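Local coordinates for protein putative alpha-galactosidase/melibiase (Bacteroides fragilis, PDB 4OGZ) that probably hydrolyses terminal, non-reducing alpha-D-galactose residues from alpha-galactosides, as a member of glycoside hydrolase family 27, at residues A[117-122]-A[139-144]; A[204-209]-A[243-248]; A[233-238]-A[253-258]; A[439-444]-A[448-453]. All blocks are in the same frame, centred on the assembly; numbering follows the deposited sequence.

Interaction 1: A[117-122]-A[139-144]; sequences ELLLQT and INIDDF
Leu119 reaches from helix 116-128 onto two isoleucines, Ile139 and Ile141, at the C-terminal end of strand 138-140. The reach of Leu119 comes from its CD1 methyl: CG stands anti to the carbonyl carbon (chi1 -84°), and from there CD1 extends to both isoleucines. It presses on the branch methyl of Ile139, with Leu119 CD1 3.5 Å from Ile139 CG2, tighter than usual for carbons, and the two side chains slide past each other in opposite directions. The same methyl sits 3.7 Å from Ile141 CG1, but here the side chains cross at about a right angle. Three residues on, Thr122 bends its hydroxyl back to the helix backbone: Thr122 OG1 donates to Leu118 O over 2.8 Å, from above the carbonyl plane, while Thr122 N reaches the same oxygen from its other face. Helix and strand belong to the beta-alpha-beta crossover that runs from strand 102-105 to strand 138-140 of the TIM barrel, and Val170 and Ile167 of the next helix, 166-176, add to the packing. With no hydrogen bond between the segments, the contact between them is purely apolar, methyl on methyl at Ile139 and methyl on methylene at Ile141, and Thr122 places its buried hydroxyl on the helix's own backbone.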
loop_
_atom_site.group_PDB
_atom_site.type_symbol
_atom_site.label_atom_id
_atom_site.label_comp_id
_atom_site.label_asym_id
_atom_site.label_seq_id
_atom_site.Cartn_x
_atom_site.Cartn_y
_atom_site.Cartn_z
ATOM N N GLU A 117 14.650 8.906 -14.591
ATOM C CA GLU A 117 15.301 7.620 -14.791
ATOM C C GLU A 117 14.975 6.623 -13.692
ATOM O O GLU A 117 14.775 5.455 -13.963
ATOM C CB GLU A 117 16.837 7.799 -14.897
ATOM C CG GLU A 117 17.333 8.423 -16.213
ATOM C CD GLU A 117 17.145 9.950 -16.337
ATOM O OE1 GLU A 117 16.971 10.630 -15.280
ATOM O OE2 GLU A 117 17.160 10.463 -17.511
ATOM N N LEU A 118 14.982 7.086 -12.450
ATOM C CA LEU A 118 14.713 6.237 -11.308
ATOM C C LEU A 118 13.275 5.706 -11.401
ATOM O O LEU A 118 13.010 4.510 -11.193
ATOM C CB LEU A 118 14.864 7.010 -9.990
ATOM C CG LEU A 118 14.401 6.267 -8.711
ATOM C CD1 LEU A 118 15.260 5.032 -8.401
ATOM C CD2 LEU A 118 14.368 7.188 -7.493
ATOM N N LEU A 119 12.363 6.619 -11.694
ATOM C CA LEU A 119 10.937 6.280 -11.754
ATOM C C LEU A 119 10.653 5.277 -12.869
ATOM O O LEU A 119 10.029 4.262 -12.593
ATOM C CB LEU A 119 10.064 7.522 -11.896
ATOM C CG LEU A 119 9.679 8.301 -10.628
ATOM C CD1 LEU A 119 8.475 7.706 -9.925
ATOM C CD2 LEU A 119 10.786 8.409 -9.580
ATOM N N LEU A 120 11.110 5.528 -14.091
ATOM C CA LEU A 120 10.849 4.600 -15.186
ATOM C C LEU A 120 11.538 3.266 -14.900
ATOM O O LEU A 120 10.932 2.216 -15.061
ATOM C CB LEU A 120 11.296 5.138 -16.544
ATOM C CG LEU A 120 10.884 6.545 -16.976
ATOM C CD1 LEU A 120 11.294 6.778 -18.395
ATOM C CD2 LEU A 120 9.386 6.776 -16.835
ATOM N N GLN A 121 12.796 3.294 -14.424
ATOM C CA GLN A 121 13.508 2.044 -14.059
ATOM C C GLN A 121 12.812 1.236 -12.941
ATOM O O GLN A 121 12.871 0.010 -12.925
ATOM C CB GLN A 121 14.960 2.312 -13.631
ATOM C CG GLN A 121 15.947 2.636 -14.737
ATOM C CD GLN A 121 17.252 3.267 -14.203
ATOM O OE1 GLN A 121 17.433 3.441 -13.007
ATOM N NE2 GLN A 121 18.127 3.638 -15.101
ATOM N N THR A 122 12.151 1.929 -12.028
ATOM C CA THR A 122 11.444 1.293 -10.942
ATOM C C THR A 122 10.189 0.598 -11.490
ATOM O O THR A 122 9.907 -0.534 -11.159
ATOM C CB THR A 122 11.100 2.336 -9.853
ATOM O OG1 THR A 122 12.332 2.693 -9.194
ATOM C CG2 THR A 122 10.087 1.792 -8.836
ATOM N N ILE A 139 3.239 3.982 -7.875
ATOM C CA ILE A 139 4.650 4.410 -7.853
ATOM C C ILE A 139 4.653 5.887 -7.475
ATOM O O ILE A 139 4.257 6.766 -8.260
ATOM C CB ILE A 139 5.331 4.141 -9.188
ATOM C CG1 ILE A 139 5.410 2.623 -9.394
ATOM C CG2 ILE A 139 6.725 4.776 -9.261
ATOM C CD1 ILE A 139 5.905 2.207 -10.780
ATOM N N ASN A 140 5.063 6.145 -6.238
ATOM C CA ASN A 140 4.847 7.433 -5.618
ATOM C C ASN A 140 6.126 8.268 -5.507
ATOM O O ASN A 140 7.118 7.840 -4.922
ATOM C CB ASN A 140 4.248 7.225 -4.239
ATOM C CG ASN A 140 2.860 6.600 -4.303
ATOM O OD1 ASN A 140 2.275 6.472 -5.363
ATOM N ND2 ASN A 140 2.325 6.242 -3.157
ATOM N N ILE A 141 6.062 9.456 -6.089
ATOM C CA ILE A 141 7.053 10.497 -5.905
ATOM C C ILE A 141 6.798 11.162 -4.570
ATOM O O ILE A 141 5.701 11.587 -4.299
ATOM C CB ILE A 141 6.932 11.536 -7.030
ATOM C CG1 ILE A 141 7.232 10.877 -8.399
ATOM C CG2 ILE A 141 7.826 12.730 -6.767
ATOM C CD1 ILE A 141 7.155 11.847 -9.552
ATOM N N ASP A 142 7.806 11.199 -3.718
ATOM C CA ASP A 142 7.715 11.914 -2.471
ATOM C C ASP A 142 8.304 13.336 -2.670
ATOM O O ASP A 142 8.209 13.922 -3.758
ATOM C CB ASP A 142 8.436 11.121 -1.359
ATOM C CG ASP A 142 7.892 11.427 0.039
ATOM O OD1 ASP A 142 6.848 10.853 0.402
ATOM O OD2 ASP A 142 8.475 12.277 0.754
ATOM N N ASP A 143 8.924 13.896 -1.638
ATOM C CA ASP A 143 9.321 15.321 -1.626
ATOM C C ASP A 143 10.466 15.549 -2.622
ATOM O O ASP A 143 11.187 14.601 -2.984
ATOM C CB ASP A 143 9.707 15.714 -0.172
ATOM C CG ASP A 143 9.685 17.268 0.114
ATOM O OD1 ASP A 143 9.465 18.084 -0.803
ATOM O OD2 ASP A 143 9.890 17.644 1.303
ATOM N N PHE A 144 10.598 16.797 -3.070
ATOM C CA PHE A 144 11.753 17.320 -3.841
ATOM C C PHE A 144 11.671 17.139 -5.368
ATOM O O PHE A 144 12.686 17.195 -6.041
ATOM C CB PHE A 144 13.070 16.732 -3.336
ATOM C CG PHE A 144 13.421 17.120 -1.942
ATOM C CD1 PHE A 144 13.815 18.422 -1.650
ATOM C CD2 PHE A 144 13.418 16.170 -0.911
ATOM C CE1 PHE A 144 14.180 18.777 -0.349
ATOM C CE2 PHE A 144 13.750 16.530 0.389
ATOM C CZ PHE A 144 14.157 17.832 0.666
#

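Interaction 2: A[204-209]-A[243-248]; sequences IDARDF and RATDRS
Thr245, just beyond the C-terminal end of helix 228-244, sets its methyl against Ala206 on the neighbouring helix 202-211, a small contact between successive outer helices of the TIM barrel. The touch is made by one group: Thr245 CG2 lies 3.4 Å from the backbone oxygen Ala206 O and 3.9 Å from the methyl carbon Ala206 CB. It therefore meets the helix both at its backbone and at a side chain short enough to let the chain end come close, the CA atoms of Arg207 and Thr245 being 6.1 Å apart. The threonine's torsion divides its two branches: CG2 is anti to the carbonyl carbon, and OG1 falls between the backbone N and the carbonyl carbon (chi1 73°). That hydroxyl is hydrogen-bonded to Leu242 O in the last turn of helix 228-244, which fixes the rotation of the side chain and with it the direction of the methyl. Further out, Ala206 also packs on Ala241 and Leu242, and Thr245 on Ala210, so the methyl is part of a wider apolar contact between the two helices. Further along, Arg247 is tied to the chain that follows helix 202-211 by a salt bridge to Asp215 and a hydrogen bond to Val214 O. Its backbone makes one more, weak hydrogen bond, from Arg247 N to Thr245 OG1, 3.4 Å long.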
loop_
_atom_site.group_PDB
_atom_site.type_symbol
_atom_site.label_atom_id
_atom_site.label_comp_id
_atom_site.label_asym_id
_atom_site.label_seq_id
_atom_site.Cartn_x
_atom_site.Cartn_y
_atom_site.Cartn_z
ATOM N N ILE A 204 -5.437 25.362 -7.926
ATOM C CA ILE A 204 -4.515 25.442 -9.053
ATOM C C ILE A 204 -3.520 24.259 -9.053
ATOM O O ILE A 204 -3.282 23.673 -10.105
ATOM C CB ILE A 204 -3.827 26.812 -9.170
ATOM C CG1 ILE A 204 -3.261 27.013 -10.592
ATOM C CG2 ILE A 204 -2.742 26.967 -8.147
ATOM C CD1 ILE A 204 -4.117 27.891 -11.498
ATOM N N ASP A 205 -3.024 23.835 -7.888
ATOM C CA ASP A 205 -2.145 22.658 -7.866
ATOM C C ASP A 205 -2.905 21.350 -8.210
ATOM O O ASP A 205 -2.424 20.527 -8.963
ATOM C CB ASP A 205 -1.428 22.554 -6.531
ATOM C CG ASP A 205 -0.438 23.689 -6.288
ATOM O OD1 ASP A 205 -0.224 24.561 -7.155
ATOM O OD2 ASP A 205 0.126 23.738 -5.187
ATOM N N ALA A 206 -4.123 21.183 -7.694
ATOM C CA ALA A 206 -4.887 19.989 -7.988
ATOM C C ALA A 206 -5.198 19.886 -9.476
ATOM O O ALA A 206 -5.168 18.807 -10.051
ATOM C CB ALA A 206 -6.173 19.977 -7.187
ATOM N N ARG A 207 -5.505 21.017 -10.098
ATOM C CA ARG A 207 -5.743 21.054 -11.544
ATOM C C ARG A 207 -4.483 20.644 -12.298
ATOM O O ARG A 207 -4.544 19.838 -13.212
ATOM C CB ARG A 207 -6.201 22.451 -11.996
ATOM C CG ARG A 207 -6.092 22.740 -13.499
ATOM C CD ARG A 207 -7.283 23.506 -14.089
ATOM N NE ARG A 207 -7.394 24.868 -13.592
ATOM C CZ ARG A 207 -8.176 25.267 -12.585
ATOM N NH1 ARG A 207 -8.953 24.413 -11.924
ATOM N NH2 ARG A 207 -8.177 26.546 -12.228
ATOM N N ASP A 208 -3.344 21.191 -11.908
ATOM C CA ASP A 208 -2.097 20.808 -12.526
ATOM C C ASP A 208 -1.877 19.302 -12.370
ATOM O O ASP A 208 -1.597 18.610 -13.330
ATOM C CB ASP A 208 -0.930 21.609 -11.926
ATOM C CG ASP A 208 -0.840 23.026 -12.495
ATOM O OD1 ASP A 208 -1.657 23.347 -13.387
ATOM O OD2 ASP A 208 0.070 23.805 -12.083
ATOM N N PHE A 209 -2.045 18.793 -11.153
ATOM C CA PHE A 209 -1.803 17.366 -10.846
ATOM C C PHE A 209 -2.634 16.489 -11.734
ATOM O O PHE A 209 -2.120 15.560 -12.368
ATOM C CB PHE A 209 -2.080 17.063 -9.353
ATOM C CG PHE A 209 -1.125 17.742 -8.383
ATOM C CD1 PHE A 209 0.154 18.140 -8.768
ATOM C CD2 PHE A 209 -1.517 17.965 -7.059
ATOM C CE1 PHE A 209 1.019 18.733 -7.862
ATOM C CE2 PHE A 209 -0.676 18.563 -6.154
ATOM C CZ PHE A 209 0.602 18.969 -6.552
ATOM N N ARG A 243 -11.223 16.392 -5.509
ATOM C CA ARG A 243 -12.553 15.950 -6.015
ATOM C C ARG A 243 -13.173 16.864 -7.078
ATOM O O ARG A 243 -14.043 16.424 -7.800
ATOM C CB ARG A 243 -13.548 15.820 -4.880
ATOM C CG ARG A 243 -13.336 14.597 -4.021
ATOM C CD ARG A 243 -14.132 14.712 -2.720
ATOM N NE ARG A 243 -13.749 13.643 -1.814
ATOM C CZ ARG A 243 -14.248 12.411 -1.830
ATOM N NH1 ARG A 243 -15.215 12.062 -2.689
ATOM N NH2 ARG A 243 -13.779 11.511 -0.964
ATOM N N ALA A 244 -12.752 18.125 -7.176
ATOM C CA ALA A 244 -13.239 18.978 -8.270
ATOM C C ALA A 244 -12.482 18.720 -9.606
ATOM O O ALA A 244 -12.870 19.235 -10.636
ATOM C CB ALA A 244 -13.148 20.441 -7.877
ATOM N N THR A 245 -11.386 17.970 -9.593
ATOM C CA THR A 245 -10.723 17.628 -10.851
ATOM C C THR A 245 -11.503 16.551 -11.626
ATOM O O THR A 245 -12.479 15.999 -11.139
ATOM C CB THR A 245 -9.292 17.117 -10.651
ATOM O OG1 THR A 245 -9.331 15.797 -10.105
ATOM C CG2 THR A 245 -8.466 18.086 -9.753
ATOM N N ASP A 246 -11.043 16.257 -12.831
ATOM C CA ASP A 246 -11.669 15.228 -13.687
ATOM C C ASP A 246 -11.140 13.787 -13.459
ATOM O O ASP A 246 -11.341 12.918 -14.288
ATOM C CB ASP A 246 -11.531 15.644 -15.189
ATOM C CG ASP A 246 -10.042 15.774 -15.672
ATOM O OD1 ASP A 246 -9.100 15.557 -14.887
ATOM O OD2 ASP A 246 -9.822 16.104 -16.863
ATOM N N ARG A 247 -10.428 13.558 -12.360
ATOM C CA ARG A 247 -9.794 12.285 -12.048
ATOM C C ARG A 247 -10.124 11.757 -10.680
ATOM O O ARG A 247 -10.392 12.510 -9.762
ATOM C CB ARG A 247 -8.254 12.390 -12.022
ATOM C CG ARG A 247 -7.608 12.597 -13.319
ATOM C CD ARG A 247 -6.088 12.686 -13.140
ATOM N NE ARG A 247 -5.356 11.416 -13.224
ATOM C CZ ARG A 247 -5.280 10.644 -14.305
ATOM N NH1 ARG A 247 -5.966 10.942 -15.423
ATOM N NH2 ARG A 247 -4.569 9.516 -14.250
ATOM N N SER A 248 -9.989 10.453 -10.535
ATOM C CA SER A 248 -9.981 9.818 -9.228
ATOM C C SER A 248 -8.566 9.913 -8.630
ATOM O O SER A 248 -7.693 9.134 -8.995
ATOM C CB SER A 248 -10.416 8.353 -9.370
ATOM O OG SER A 248 -11.794 8.316 -9.733
#

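Interaction 3: A[233-238]-A[253-258]; sequences ERYEKM and ICEWGQ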
loop_
_atom_site.group_PDB
_atom_site.type_symbol
_atom_site.label_atom_id
_atom_site.label_comp_id
_atom_site.label_asym_id
_atom_site.label_seq_id
_atom_site.Cartn_x
_atom_site.Cartn_y
_atom_site.Cartn_z
ATOM N N GLU A 233 -9.236 22.016 8.358
ATOM C CA GLU A 233 -9.646 22.948 7.301
ATOM C C GLU A 233 -8.716 22.885 6.130
ATOM O O GLU A 233 -9.171 22.955 4.998
ATOM C CB GLU A 233 -9.719 24.373 7.815
ATOM C CG GLU A 233 -10.935 24.559 8.695
ATOM C CD GLU A 233 -10.977 25.887 9.417
ATOM O OE1 GLU A 233 -10.054 26.706 9.261
ATOM O OE2 GLU A 233 -11.958 26.120 10.156
ATOM N N ARG A 234 -7.407 22.787 6.394
ATOM C CA ARG A 234 -6.418 22.743 5.336
ATOM C C ARG A 234 -6.489 21.459 4.524
ATOM O O ARG A 234 -6.357 21.485 3.326
ATOM C CB ARG A 234 -5.000 22.926 5.896
ATOM C CG ARG A 234 -4.748 24.319 6.416
ATOM C CD ARG A 234 -3.269 24.577 6.693
ATOM N NE ARG A 234 -3.095 25.918 7.236
ATOM C CZ ARG A 234 -1.971 26.630 7.209
ATOM N NH1 ARG A 234 -0.859 26.149 6.669
ATOM N NH2 ARG A 234 -1.978 27.849 7.729
ATOM N N TYR A 235 -6.715 20.341 5.186
ATOM C CA TYR A 235 -6.884 19.086 4.507
ATOM C C TYR A 235 -8.189 19.122 3.696
ATOM O O TYR A 235 -8.242 18.670 2.562
ATOM C CB TYR A 235 -6.783 17.915 5.524
ATOM C CG TYR A 235 -5.316 17.530 5.771
ATOM C CD1 TYR A 235 -4.564 16.907 4.793
ATOM C CD2 TYR A 235 -4.663 17.899 6.934
ATOM C CE1 TYR A 235 -3.196 16.615 5.001
ATOM C CE2 TYR A 235 -3.326 17.611 7.145
ATOM C CZ TYR A 235 -2.598 16.973 6.163
ATOM O OH TYR A 235 -1.245 16.677 6.381
ATOM N N GLU A 236 -9.228 19.710 4.263
ATOM C CA GLU A 236 -10.530 19.778 3.557
ATOM C C GLU A 236 -10.429 20.602 2.267
ATOM O O GLU A 236 -11.040 20.260 1.261
ATOM C CB GLU A 236 -11.607 20.330 4.484
ATOM C CG GLU A 236 -12.996 20.227 3.876
ATOM C CD GLU A 236 -14.060 20.978 4.643
ATOM O OE1 GLU A 236 -13.879 21.202 5.862
ATOM O OE2 GLU A 236 -15.085 21.348 4.013
ATOM N N LYS A 237 -9.672 21.695 2.308
ATOM C CA LYS A 237 -9.450 22.503 1.111
ATOM C C LYS A 237 -8.867 21.655 0.002
ATOM O O LYS A 237 -9.350 21.685 -1.136
ATOM C CB LYS A 237 -8.537 23.711 1.401
ATOM C CG LYS A 237 -9.284 25.026 1.542
ATOM C CD LYS A 237 -8.643 26.026 2.525
ATOM C CE LYS A 237 -7.255 26.543 2.132
ATOM N NZ LYS A 237 -7.249 27.695 1.180
HETATM N N MSE A 238 -7.807 20.913 0.310
HETATM C CA MSE A 238 -7.155 20.101 -0.724
HETATM C C MSE A 238 -7.998 18.917 -1.141
HETATM O O MSE A 238 -7.966 18.530 -2.304
HETATM C CB MSE A 238 -5.795 19.619 -0.232
HETATM C CG MSE A 238 -5.041 18.789 -1.268
HETATM SE SE MSE A 238 -4.873 19.688 -3.021
HETATM C CE MSE A 238 -3.030 20.337 -2.844
ATOM N N ILE A 253 -3.238 11.501 3.602
ATOM C CA ILE A 253 -3.108 12.523 4.608
ATOM C C ILE A 253 -1.902 12.187 5.488
ATOM O O ILE A 253 -1.724 11.066 5.928
ATOM C CB ILE A 253 -4.404 12.620 5.398
ATOM C CG1 ILE A 253 -5.521 13.108 4.414
ATOM C CG2 ILE A 253 -4.291 13.531 6.609
ATOM C CD1 ILE A 253 -6.779 13.571 5.101
ATOM N N CYS A 254 -1.085 13.194 5.723
ATOM C CA CYS A 254 0.196 12.990 6.394
ATOM C C CYS A 254 0.447 14.135 7.371
ATOM O O CYS A 254 1.140 15.139 7.046
ATOM C CB CYS A 254 1.306 12.839 5.354
ATOM S SG CYS A 254 2.905 12.499 6.146
ATOM N N GLU A 255 -0.118 13.986 8.571
ATOM C CA GLU A 255 0.150 14.908 9.680
ATOM C C GLU A 255 0.587 14.115 10.934
ATOM O O GLU A 255 0.408 14.554 12.066
ATOM C CB GLU A 255 -1.012 15.860 9.921
ATOM C CG GLU A 255 -2.373 15.215 10.171
ATOM C CD GLU A 255 -2.447 14.506 11.511
ATOM O OE1 GLU A 255 -2.645 15.182 12.551
ATOM O OE2 GLU A 255 -2.288 13.277 11.481
ATOM N N TRP A 256 1.186 12.955 10.673
ATOM C CA TRP A 256 1.912 12.130 11.657
ATOM C C TRP A 256 1.017 11.643 12.829
ATOM O O TRP A 256 1.493 11.241 13.874
ATOM C CB TRP A 256 3.162 12.872 12.150
ATOM C CG TRP A 256 3.760 13.757 11.078
ATOM C CD1 TRP A 256 4.323 13.362 9.905
ATOM C CD2 TRP A 256 3.815 15.208 11.077
ATOM N NE1 TRP A 256 4.741 14.477 9.178
ATOM C CE2 TRP A 256 4.405 15.606 9.863
ATOM C CE3 TRP A 256 3.383 16.199 11.978
ATOM C CZ2 TRP A 256 4.610 16.940 9.535
ATOM C CZ3 TRP A 256 3.568 17.513 11.659
ATOM C CH2 TRP A 256 4.204 17.881 10.447
ATOM N N GLY A 257 -0.277 11.628 12.632
ATOM C CA GLY A 257 -1.198 11.090 13.644
ATOM C C GLY A 257 -1.418 12.015 14.831
ATOM O O GLY A 257 -2.146 11.673 15.732
ATOM N N GLN A 258 -0.819 13.204 14.811
ATOM C CA GLN A 258 -0.864 14.102 15.961
ATOM C C GLN A 258 -2.286 14.588 16.332
ATOM O O GLN A 258 -2.569 14.797 17.500
ATOM C CB GLN A 258 0.045 15.298 15.736
ATOM C CG GLN A 258 1.509 14.916 15.467
ATOM C CD GLN A 258 2.373 16.142 15.471
ATOM O OE1 GLN A 258 1.945 17.180 15.019
ATOM N NE2 GLN A 258 3.583 16.036 15.988
#
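Ile253 lays its branch methyl over one face of the Tyr235 ring: Ile253 CG2 stands 3.8 Å from the ring centroid and 17° off the normal, a CH-pi contact displaced toward the rim at Tyr235 CE1. The longer branch follows the same ring margin, with Ile253 CG1 3.9 Å from Tyr235 CD1. At Cys254 the backbone takes over. Its carbonyl oxygen, Cys254 O, is 2.9 Å from Tyr235 OH, and that hydroxyl is hydrogen-bonded to Tyr219 O of the adjacent strand 216-220. The tyrosine of helix 228-244 thus points its polar end at the C-terminal ends of both strands of the beta-alpha-beta unit 216-220, 228-244, 250-254 in the TIM barrel. Glu255 comes next and touches with its aliphatic part, Glu255 CB lying 3.6 Å from Tyr235 OH; the chain then bends at chi2 (70°), and the carboxylate leads away to a salt bridge with Arg259. The other carboxylate oxygen, Glu255 OE2, takes a weak hydrogen bond from Gly257 N, 2.8 Å away. Here the chain makes a type I' turn, with Trp256 and Gly257 at positive phi, and Gln258 N closes it on Glu255 O at 3.3 Å.

Interaction 4: A[439-444]-A[448-453]; sequences LDRVYD and GSLVAE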
loop_
_atom_site.group_PDB
_atom_site.type_symbol
_atom_site.label_atom_id
_atom_site.label_comp_id
_atom_site.label_asym_id
_atom_site.label_seq_id
_atom_site.Cartn_x
_atom_site.Cartn_y
_atom_site.Cartn_z
ATOM N N LEU A 439 -9.469 -24.409 14.906
ATOM C CA LEU A 439 -8.150 -24.906 14.546
ATOM C C LEU A 439 -8.212 -26.272 13.860
ATOM O O LEU A 439 -7.263 -27.040 13.924
ATOM C CB LEU A 439 -7.271 -24.969 15.802
ATOM C CG LEU A 439 -7.038 -23.614 16.480
ATOM C CD1 LEU A 439 -6.349 -23.787 17.839
ATOM C CD2 LEU A 439 -6.232 -22.665 15.581
ATOM N N ASP A 440 -9.317 -26.600 13.207
ATOM C CA ASP A 440 -9.377 -27.889 12.537
ATOM C C ASP A 440 -8.479 -27.943 11.293
ATOM O O ASP A 440 -7.930 -28.982 10.987
ATOM C CB ASP A 440 -10.820 -28.230 12.187
ATOM C CG ASP A 440 -11.693 -28.380 13.431
ATOM O OD1 ASP A 440 -11.193 -28.775 14.510
ATOM O OD2 ASP A 440 -12.891 -28.088 13.328
ATOM N N ARG A 441 -8.321 -26.813 10.610
ATOM C CA ARG A 441 -7.504 -26.720 9.448
ATOM C C ARG A 441 -6.669 -25.449 9.530
ATOM O O ARG A 441 -7.209 -24.341 9.566
ATOM C CB ARG A 441 -8.386 -26.692 8.208
ATOM C CG ARG A 441 -7.598 -26.895 6.935
ATOM C CD ARG A 441 -8.499 -26.834 5.719
ATOM N NE ARG A 441 -7.812 -27.336 4.526
ATOM C CZ ARG A 441 -6.995 -26.626 3.748
ATOM N NH1 ARG A 441 -6.733 -25.347 4.008
ATOM N NH2 ARG A 441 -6.435 -27.208 2.697
ATOM N N VAL A 442 -5.348 -25.609 9.559
ATOM C CA VAL A 442 -4.466 -24.491 9.831
ATOM C C VAL A 442 -3.374 -24.469 8.786
ATOM O O VAL A 442 -2.715 -25.476 8.553
ATOM C CB VAL A 442 -3.869 -24.573 11.248
ATOM C CG1 VAL A 442 -2.851 -23.450 11.476
ATOM C CG2 VAL A 442 -4.988 -24.515 12.283
ATOM N N TYR A 443 -3.230 -23.327 8.120
ATOM C CA TYR A 443 -2.269 -23.164 7.051
ATOM C C TYR A 443 -1.193 -22.168 7.493
ATOM O O TYR A 443 -1.499 -21.067 7.945
ATOM C CB TYR A 443 -3.002 -22.693 5.801
ATOM C CG TYR A 443 -2.116 -22.434 4.617
ATOM C CD1 TYR A 443 -1.642 -23.486 3.836
ATOM C CD2 TYR A 443 -1.750 -21.131 4.275
ATOM C CE1 TYR A 443 -0.818 -23.254 2.753
ATOM C CE2 TYR A 443 -0.937 -20.890 3.184
ATOM C CZ TYR A 443 -0.465 -21.957 2.435
ATOM O OH TYR A 443 0.350 -21.707 1.361
ATOM N N ASP A 444 0.055 -22.573 7.393
ATOM C CA ASP A 444 1.204 -21.720 7.751
ATOM C C ASP A 444 1.593 -20.908 6.519
ATOM O O ASP A 444 2.078 -21.437 5.539
ATOM C CB ASP A 444 2.348 -22.563 8.281
ATOM C CG ASP A 444 3.523 -21.739 8.753
ATOM O OD1 ASP A 444 3.828 -20.683 8.156
ATOM O OD2 ASP A 444 4.148 -22.168 9.732
ATOM N N GLY A 448 4.206 -21.638 3.723
ATOM C CA GLY A 448 3.348 -22.171 2.666
ATOM C C GLY A 448 3.029 -23.661 2.828
ATOM O O GLY A 448 3.246 -24.441 1.908
ATOM N N SER A 449 2.484 -24.066 3.965
ATOM C CA SER A 449 2.088 -25.471 4.166
ATOM C C SER A 449 1.092 -25.659 5.287
ATOM O O SER A 449 0.988 -24.821 6.173
ATOM C CB SER A 449 3.308 -26.295 4.505
ATOM O OG SER A 449 3.947 -25.707 5.615
ATOM N N LEU A 450 0.396 -26.790 5.264
ATOM C CA LEU A 450 -0.554 -27.134 6.303
ATOM C C LEU A 450 0.183 -27.450 7.569
ATOM O O LEU A 450 1.221 -28.076 7.542
ATOM C CB LEU A 450 -1.431 -28.331 5.920
ATOM C CG LEU A 450 -2.622 -28.054 5.015
ATOM C CD1 LEU A 450 -3.406 -29.346 4.816
ATOM C CD2 LEU A 450 -3.531 -26.972 5.567
ATOM N N VAL A 451 -0.366 -26.989 8.679
ATOM C CA VAL A 451 0.131 -27.284 10.010
ATOM C C VAL A 451 -0.482 -28.607 10.423
ATOM O O VAL A 451 -1.694 -28.807 10.240
ATOM C CB VAL A 451 -0.258 -26.137 10.982
ATOM C CG1 VAL A 451 -0.094 -26.536 12.440
ATOM C CG2 VAL A 451 0.560 -24.900 10.682
ATOM N N ALA A 452 0.330 -29.504 10.971
ATOM C CA ALA A 452 -0.167 -30.812 11.386
ATOM C C ALA A 452 -0.223 -30.963 12.907
ATOM O O ALA A 452 -0.228 -32.072 13.431
ATOM C CB ALA A 452 0.666 -31.921 10.747
ATOM N N GLU A 453 -0.338 -29.835 13.606
ATOM C CA GLU A 453 -0.521 -29.818 15.063
ATOM C C GLU A 453 -1.962 -30.184 15.473
ATOM O O GLU A 453 -2.876 -30.189 14.642
ATOM C CB GLU A 453 -0.155 -28.434 15.621
ATOM C CG GLU A 453 1.219 -27.870 15.200
ATOM C CD GLU A 453 2.384 -28.353 16.054
ATOM O OE1 GLU A 453 2.185 -29.108 17.018
ATOM O OE2 GLU A 453 3.527 -27.964 15.753
HETATM O O HOH W 1 -4.156 -28.269 10.005
#
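The Arg441 guanidinium carries Leu450 CD2 on one face, the methyl 3.8 Å above its plane and displaced toward the rim, while the Tyr443 ring lies obliquely beside the backbone of Gly448 and Ser449. Tyr443 lies in, and Arg441 just before, the first strand of the beta hairpin 442-444/449-450, at the margin of the C-terminal beta-sandwich domain. An extended side chain, with CG anti to the backbone N (chi1 -168°), carries the guanidinium out to the leucine. Tyr443 also starts anti, and this runs its ring along the other strand until Tyr443 OH comes 3.3 Å from Gly448 CA; the hydroxyl is hydrogen-bonded to Asp379. Tyr443 and Leu450 form a non-hydrogen-bonded pair, and Asp444 and Ser449 a hydrogen-bonded one, its two bonds being Asp444 N to Ser449 O (2.7 Å) and Ser449 N to Asp444 O (3.1 Å). Gly448 and Ser449 both face Asp444 in a G1 bulge. Asp444 OD1 accepts from Ile446 N and Glu447 N, which ties the aspartate to the turn between the strands. On the sheet face of Asp444 and Ser449, Val442 CG1 meets Val451 CB at 3.8 Å, and both valines pack on Phe470 and Trp458. A nearly straight bond (174°) joins Val451 N to Val442 O, and beyond it one water bridges the strands, donating to Val451 O and accepting from Val442 N at 2.9 Å.

Overall arrangement
From the N terminus, the chain first closes a loop at interaction 1, where 16 intervening residues lead from helix 116-128 back to strand 138-140 of the barrel. Interactions 2 and 3 follow and cross: 233-238 falls between the segments of interaction 2, and 243-248 between those of interaction 3. Helix 228-244 is common to both, met by helix 202-211 just past its C-terminal end and by strand 250-254 mid-way, the centres of the two contacts about 17 Å apart. Interactions 1 and 3 each fasten a helix to the same eight-stranded parallel sheet. Interaction 4, in series after all of these, closes a hairpin with three residues between its segments in the C-terminal sandwich, its centre 40 Å or more from the others.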